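PDB 2INV: inulin fructotransferase from Bacillus sp. snu-7, which cleaves inulin by intramolecular fructosyl transfer, releasing its terminal difructose units as a cyclic difructose anhydride. Local coordinates for residues A[172-177]-A[194-199]; A[256-261]-A[279-284]. All blocks are in the same frame, centred on the assembly; numbering follows the deposited sequence.

Contact 1: A[172-177]-A[194-199]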
loop_
_atom_site.group_PDB
_atom_site.type_symbol
_atom_site.label_atom_id
_atom_site.label_comp_id
_atom_site.label_asym_id
_atom_site.label_seq_id
_atom_site.Cartn_x
_atom_site.Cartn_y
_atom_site.Cartn_z
ATOM N N SER A 172 9.690 15.218 3.636
ATOM C CA SER A 172 9.922 13.789 3.518
ATOM C C SER A 172 9.884 13.021 4.835
ATOM O O SER A 172 10.728 12.155 5.073
ATOM C CB SER A 172 11.258 13.543 2.824
ATOM O OG SER A 172 11.238 12.299 2.149
ATOM N N PHE A 173 8.911 13.310 5.693
ATOM C CA PHE A 173 8.823 12.580 6.951
ATOM C C PHE A 173 8.199 11.226 6.663
ATOM O O PHE A 173 7.464 11.073 5.677
ATOM C CB PHE A 173 7.997 13.361 7.971
ATOM C CG PHE A 173 8.813 14.341 8.782
ATOM C CD1 PHE A 173 9.961 14.917 8.248
ATOM C CD2 PHE A 173 8.424 14.705 10.062
ATOM C CE1 PHE A 173 10.705 15.841 8.974
ATOM C CE2 PHE A 173 9.158 15.628 10.797
ATOM C CZ PHE A 173 10.303 16.201 10.255
ATOM N N HIS A 174 8.506 10.247 7.511
ATOM C CA HIS A 174 7.990 8.893 7.351
ATOM C C HIS A 174 7.525 8.363 8.704
ATOM O O HIS A 174 8.301 8.315 9.668
ATOM C CB HIS A 174 9.096 8.002 6.780
ATOM C CG HIS A 174 8.612 6.709 6.206
ATOM N ND1 HIS A 174 7.283 6.345 6.189
ATOM C CD2 HIS A 174 9.281 5.712 5.577
ATOM C CE1 HIS A 174 7.154 5.182 5.577
ATOM N NE2 HIS A 174 8.350 4.777 5.196
ATOM N N ILE A 175 6.254 7.976 8.765
ATOM C CA ILE A 175 5.652 7.451 9.987
ATOM C C ILE A 175 5.062 6.079 9.674
ATOM O O ILE A 175 3.948 5.997 9.157
ATOM C CB ILE A 175 4.491 8.348 10.463
ATOM C CG1 ILE A 175 4.969 9.789 10.674
ATOM C CG2 ILE A 175 3.879 7.778 11.738
ATOM C CD1 ILE A 175 6.023 9.945 11.761
ATOM N N THR A 176 5.789 5.005 9.967
ATOM C CA THR A 176 5.259 3.681 9.662
ATOM C C THR A 176 5.415 2.603 10.740
ATOM O O THR A 176 6.267 2.691 11.613
ATOM C CB THR A 176 5.850 3.161 8.331
ATOM O OG1 THR A 176 5.258 1.899 8.006
ATOM C CG2 THR A 176 7.359 2.999 8.445
ATOM N N GLY A 177 4.546 1.599 10.661
ATOM C CA GLY A 177 4.541 0.476 11.587
ATOM C C GLY A 177 4.270 0.805 13.039
ATOM O O GLY A 177 4.536 -0.000 13.923
ATOM N N ALA A 194 5.435 15.857 1.231
ATOM C CA ALA A 194 5.931 14.534 0.848
ATOM C C ALA A 194 5.948 13.616 2.061
ATOM O O ALA A 194 6.801 12.729 2.175
ATOM C CB ALA A 194 7.326 14.639 0.253
ATOM N N LEU A 195 5.003 13.850 2.965
ATOM C CA LEU A 195 4.883 13.062 4.177
ATOM C C LEU A 195 4.283 11.708 3.888
ATOM O O LEU A 195 3.474 11.539 2.971
ATOM C CB LEU A 195 3.988 13.758 5.206
ATOM C CG LEU A 195 3.517 12.857 6.362
ATOM C CD1 LEU A 195 4.680 12.559 7.291
ATOM C CD2 LEU A 195 2.391 13.534 7.118
ATOM N N ARG A 196 4.692 10.734 4.683
ATOM C CA ARG A 196 4.149 9.415 4.525
ATOM C C ARG A 196 3.744 8.830 5.849
ATOM O O ARG A 196 4.544 8.718 6.784
ATOM C CB ARG A 196 5.133 8.494 3.851
ATOM C CG ARG A 196 4.801 8.289 2.398
ATOM C CD ARG A 196 5.859 7.452 1.795
ATOM N NE ARG A 196 7.145 8.109 1.953
ATOM C CZ ARG A 196 8.305 7.465 1.923
ATOM N NH1 ARG A 196 8.333 6.147 1.746
ATOM N NH2 ARG A 196 9.437 8.139 2.055
ATOM N N VAL A 197 2.470 8.479 5.901
ATOM C CA VAL A 197 1.847 7.893 7.059
ATOM C C VAL A 197 1.238 6.623 6.483
ATOM O O VAL A 197 0.189 6.662 5.853
ATOM C CB VAL A 197 0.764 8.852 7.584
ATOM C CG1 VAL A 197 0.011 8.231 8.734
ATOM C CG2 VAL A 197 1.402 10.168 8.014
ATOM N N ASN A 198 1.914 5.497 6.684
ATOM C CA ASN A 198 1.456 4.221 6.137
ATOM C C ASN A 198 1.764 3.024 7.034
ATOM O O ASN A 198 2.753 3.027 7.768
ATOM C CB ASN A 198 2.119 3.982 4.776
ATOM C CG ASN A 198 3.588 3.644 4.908
ATOM O OD1 ASN A 198 4.386 4.470 5.362
ATOM N ND2 ASN A 198 3.956 2.419 4.523
ATOM N N ASP A 199 0.910 2.005 6.955
ATOM C CA ASP A 199 1.080 0.772 7.716
ATOM C C ASP A 199 1.082 0.990 9.239
ATOM O O ASP A 199 1.903 0.407 9.948
ATOM C CB ASP A 199 2.389 0.097 7.296
ATOM C CG ASP A 199 2.360 -1.407 7.472
ATOM O OD1 ASP A 199 1.254 -1.978 7.557
ATOM O OD2 ASP A 199 3.446 -2.023 7.519
HETATM O O HOH W 1 8.234 10.425 3.212
HETATM O O HOH W 2 5.844 -0.712 7.992
#
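His174 and Arg196 occupy matching places on adjacent parallel strands, and their flat groups stack: the guanidinium lies on one face of the imidazole, centres 4.2 Å apart and planes 23° from parallel. A bend in the arginine chain (chi3 -59°) folds its end back over the ring, while Thr176 CG2 covers the ring's opposite face. Beneath this pair the backbones are firmly joined, Ile175 N giving Arg196 O a short bond of 2.7 Å, nearly in line with the carbonyl. The other side of the strand pair is apolar and close-packed. Leu195 CD1 reaches Phe173 CB at 3.5 Å, and Ile175 CB lies 4.3 Å from Val197 CG2; Phe140 and Leu187 continue this lining inside the coil. Toward Ser172 and Ala194 a water ties the layers together, donating to Phe173 O and Ala194 O and accepting from Arg196 NH2. The far end is looser and more open to solvent: Asn198 and Asp199 are partly exposed. Thr176 OG1 donates to Asn198 O at 2.8 Å, approaching from above the carbonyl plane, and a second water links that hydroxyl to Asp199 OD2. The closing bond from Gly177 N to Asp199 O, 3.0 Å long, is bent and weak. Asp199 forms a salt bridge with Arg196 of the third subunit, just as Arg196 here does with Asp199 of the second subunit. This rung of the right-handed parallel beta-helix therefore also belongs to a trimer interface, where the charge of a buried, ring-stacked guanidinium is probably balanced by a carboxylate from the next chain.

Contact 2: A[256-261]-A[279-284]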
loop_
_atom_site.group_PDB
_atom_site.type_symbol
_atom_site.label_atom_id
_atom_site.label_comp_id
_atom_site.label_asym_id
_atom_site.label_seq_id
_atom_site.Cartn_x
_atom_site.Cartn_y
_atom_site.Cartn_z
ATOM N N LEU A 256 -14.590 10.410 9.700
ATOM C CA LEU A 256 -13.546 9.435 9.412
ATOM C C LEU A 256 -12.514 10.095 8.514
ATOM O O LEU A 256 -11.316 9.855 8.645
ATOM C CB LEU A 256 -14.130 8.190 8.737
ATOM C CG LEU A 256 -15.078 7.344 9.593
ATOM C CD1 LEU A 256 -15.502 6.120 8.798
ATOM C CD2 LEU A 256 -14.400 6.922 10.893
ATOM N N ILE A 257 -12.988 10.926 7.596
ATOM C CA ILE A 257 -12.109 11.657 6.703
ATOM C C ILE A 257 -12.661 13.058 6.613
ATOM O O ILE A 257 -13.804 13.269 6.202
ATOM C CB ILE A 257 -12.034 11.021 5.313
ATOM C CG1 ILE A 257 -11.322 9.673 5.414
ATOM C CG2 ILE A 257 -11.284 11.948 4.355
ATOM C CD1 ILE A 257 -11.297 8.889 4.131
ATOM N N GLU A 258 -11.835 14.017 7.004
ATOM C CA GLU A 258 -12.277 15.392 7.036
ATOM C C GLU A 258 -11.257 16.360 6.463
ATOM O O GLU A 258 -10.193 16.593 7.046
ATOM C CB GLU A 258 -12.605 15.756 8.484
ATOM C CG GLU A 258 -13.384 17.017 8.658
ATOM C CD GLU A 258 -13.652 17.283 10.118
ATOM O OE1 GLU A 258 -14.066 16.329 10.819
ATOM O OE2 GLU A 258 -13.460 18.435 10.577
ATOM N N PHE A 259 -11.608 16.930 5.317
ATOM C CA PHE A 259 -10.760 17.888 4.622
ATOM C C PHE A 259 -11.337 19.293 4.751
ATOM O O PHE A 259 -12.531 19.483 4.554
ATOM C CB PHE A 259 -10.734 17.609 3.113
ATOM C CG PHE A 259 -10.027 16.349 2.701
ATOM C CD1 PHE A 259 -9.291 15.597 3.606
ATOM C CD2 PHE A 259 -10.059 15.947 1.361
ATOM C CE1 PHE A 259 -8.590 14.460 3.178
ATOM C CE2 PHE A 259 -9.368 14.829 0.936
ATOM C CZ PHE A 259 -8.631 14.083 1.845
ATOM N N THR A 260 -10.526 20.276 5.108
ATOM C CA THR A 260 -11.051 21.624 5.087
ATOM C C THR A 260 -10.185 22.396 4.115
ATOM O O THR A 260 -8.974 22.513 4.290
ATOM C CB THR A 260 -11.098 22.351 6.460
ATOM O OG1 THR A 260 -11.410 23.737 6.233
ATOM C CG2 THR A 260 -9.786 22.238 7.197
ATOM N N GLY A 261 -10.829 22.880 3.060
ATOM C CA GLY A 261 -10.144 23.655 2.047
ATOM C C GLY A 261 -9.002 22.951 1.334
ATOM O O GLY A 261 -8.018 23.597 0.979
HETATM N N MSE A 279 -19.315 11.015 7.890
HETATM C CA MSE A 279 -18.116 10.183 8.014
HETATM C C MSE A 279 -17.021 10.717 7.091
HETATM O O MSE A 279 -15.830 10.656 7.412
HETATM C CB MSE A 279 -18.447 8.724 7.645
HETATM C CG MSE A 279 -19.123 7.946 8.752
HETATM SE SE MSE A 279 -20.240 6.494 8.151
HETATM C CE MSE A 279 -21.743 7.486 7.449
ATOM N N LEU A 280 -17.445 11.256 5.952
ATOM C CA LEU A 280 -16.541 11.799 4.944
ATOM C C LEU A 280 -16.957 13.253 4.732
ATOM O O LEU A 280 -18.025 13.521 4.179
ATOM C CB LEU A 280 -16.702 11.019 3.632
ATOM C CG LEU A 280 -15.244 11.106 2.836
ATOM C CD1 LEU A 280 -15.210 9.911 1.909
ATOM C CD2 LEU A 280 -15.203 12.451 2.206
ATOM N N ARG A 281 -16.118 14.195 5.154
ATOM C CA ARG A 281 -16.459 15.610 5.021
ATOM C C ARG A 281 -15.523 16.481 4.186
ATOM O O ARG A 281 -14.308 16.482 4.372
ATOM C CB ARG A 281 -16.599 16.241 6.405
ATOM C CG ARG A 281 -17.604 15.551 7.311
ATOM C CD ARG A 281 -17.784 16.339 8.599
ATOM N NE ARG A 281 -18.180 15.488 9.717
ATOM C CZ ARG A 281 -18.411 15.933 10.948
ATOM N NH1 ARG A 281 -18.286 17.225 11.218
ATOM N NH2 ARG A 281 -18.768 15.091 11.910
ATOM N N LEU A 282 -16.118 17.229 3.264
ATOM C CA LEU A 282 -15.386 18.162 2.411
ATOM C C LEU A 282 -15.977 19.522 2.745
ATOM O O LEU A 282 -17.034 19.922 2.255
ATOM C CB LEU A 282 -15.557 17.826 0.927
ATOM C CG LEU A 282 -14.247 17.340 0.293
ATOM C CD1 LEU A 282 -13.738 16.106 1.014
ATOM C CD2 LEU A 282 -14.461 17.047 -1.184
ATOM N N LEU A 283 -15.269 20.217 3.623
ATOM C CA LEU A 283 -15.675 21.512 4.151
ATOM C C LEU A 283 -14.877 22.723 3.710
ATOM O O LEU A 283 -13.768 22.619 3.195
ATOM C CB LEU A 283 -15.615 21.454 5.676
ATOM C CG LEU A 283 -16.164 20.167 6.288
ATOM C CD1 LEU A 283 -15.807 20.076 7.761
ATOM C CD2 LEU A 283 -17.662 20.147 6.079
ATOM N N ASN A 284 -15.480 23.881 3.940
ATOM C CA ASN A 284 -14.877 25.163 3.647
ATOM C C ASN A 284 -14.204 25.216 2.279
ATOM O O ASN A 284 -12.994 25.420 2.165
ATOM C CB ASN A 284 -13.895 25.474 4.773
ATOM C CG ASN A 284 -14.515 25.248 6.141
ATOM O OD1 ASN A 284 -13.850 24.798 7.078
ATOM N ND2 ASN A 284 -15.808 25.531 6.251
#
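Five regular backbone hydrogen bonds join Ile257, Phe259 and Gly261 to residues 279-283, the shortest running from Arg281 N to Ile257 O at 2.7 Å with an N-H...O angle of 172°. Phe259 N and O continue the parallel ladder through Arg281 O and Leu283 N. At its start the selenomethionine Met279 offers one carbonyl oxygen to two donors, Leu256 N at 2.6 Å and Ile257 N at 2.9 Å, a shared acceptor where the chain rounds a corner. At the other end Thr260 OG1 donates to Asn284 OD1 over 2.8 Å, lying in the amide carbonyl plane on a lone pair; chi1 of 170° swings the hydroxyl away from its own backbone N and over to the asparagine. Replacing Thr260 with a valine would take away this hydroxyl and would probably leave the Asn284 amide freer to turn. Glu258 and Arg281 run side by side with nearly parallel end groups, yet Glu258 OE1 sits over the guanidinium face, 4.3 Å from Arg281 NH1, so only the charges attract. Their true bonds lie elsewhere: Glu258 with Ser255 and Arg254, Arg281 with the carbonyls of Arg254 and Gly278. The aliphatic part of the glutamate does the packing, its CG 4.0 Å from Leu283 CD1. On the opposite side of the strands Phe259 CD2 meets Leu282 CD1 at 3.7 Å, and Ile257 CB rests against Leu280 CG. These apolar groups pack against Ile291 and Cys286 of strand 285-299, while strands 232-240 and 320-323 flank the pair as the preceding and following rungs of the beta-helix.

Overall arrangement
Followed from the N terminus, the chain leaves 172-177 along strand 174-181, goes round through residues 178-193, which include strand 185-193, and returns at 194-199, where contact 1 closes a coil of the right-handed parallel beta-helix. Contact 2 closes another after residues 262-278. The two loops are in series, neither nesting nor crossing, with centres 21 Å apart and nearest atoms about 11 Å apart. They belong to different strand columns: that of contact 1 continues through 219-221 and 243-245 to 266-268, within the loop of contact 2, whereas strand 185-193, within the first loop, leads through 207-211 and 232-240 to 258-260. Contact 1 also joins subunits; contact 2 stays within its own chain.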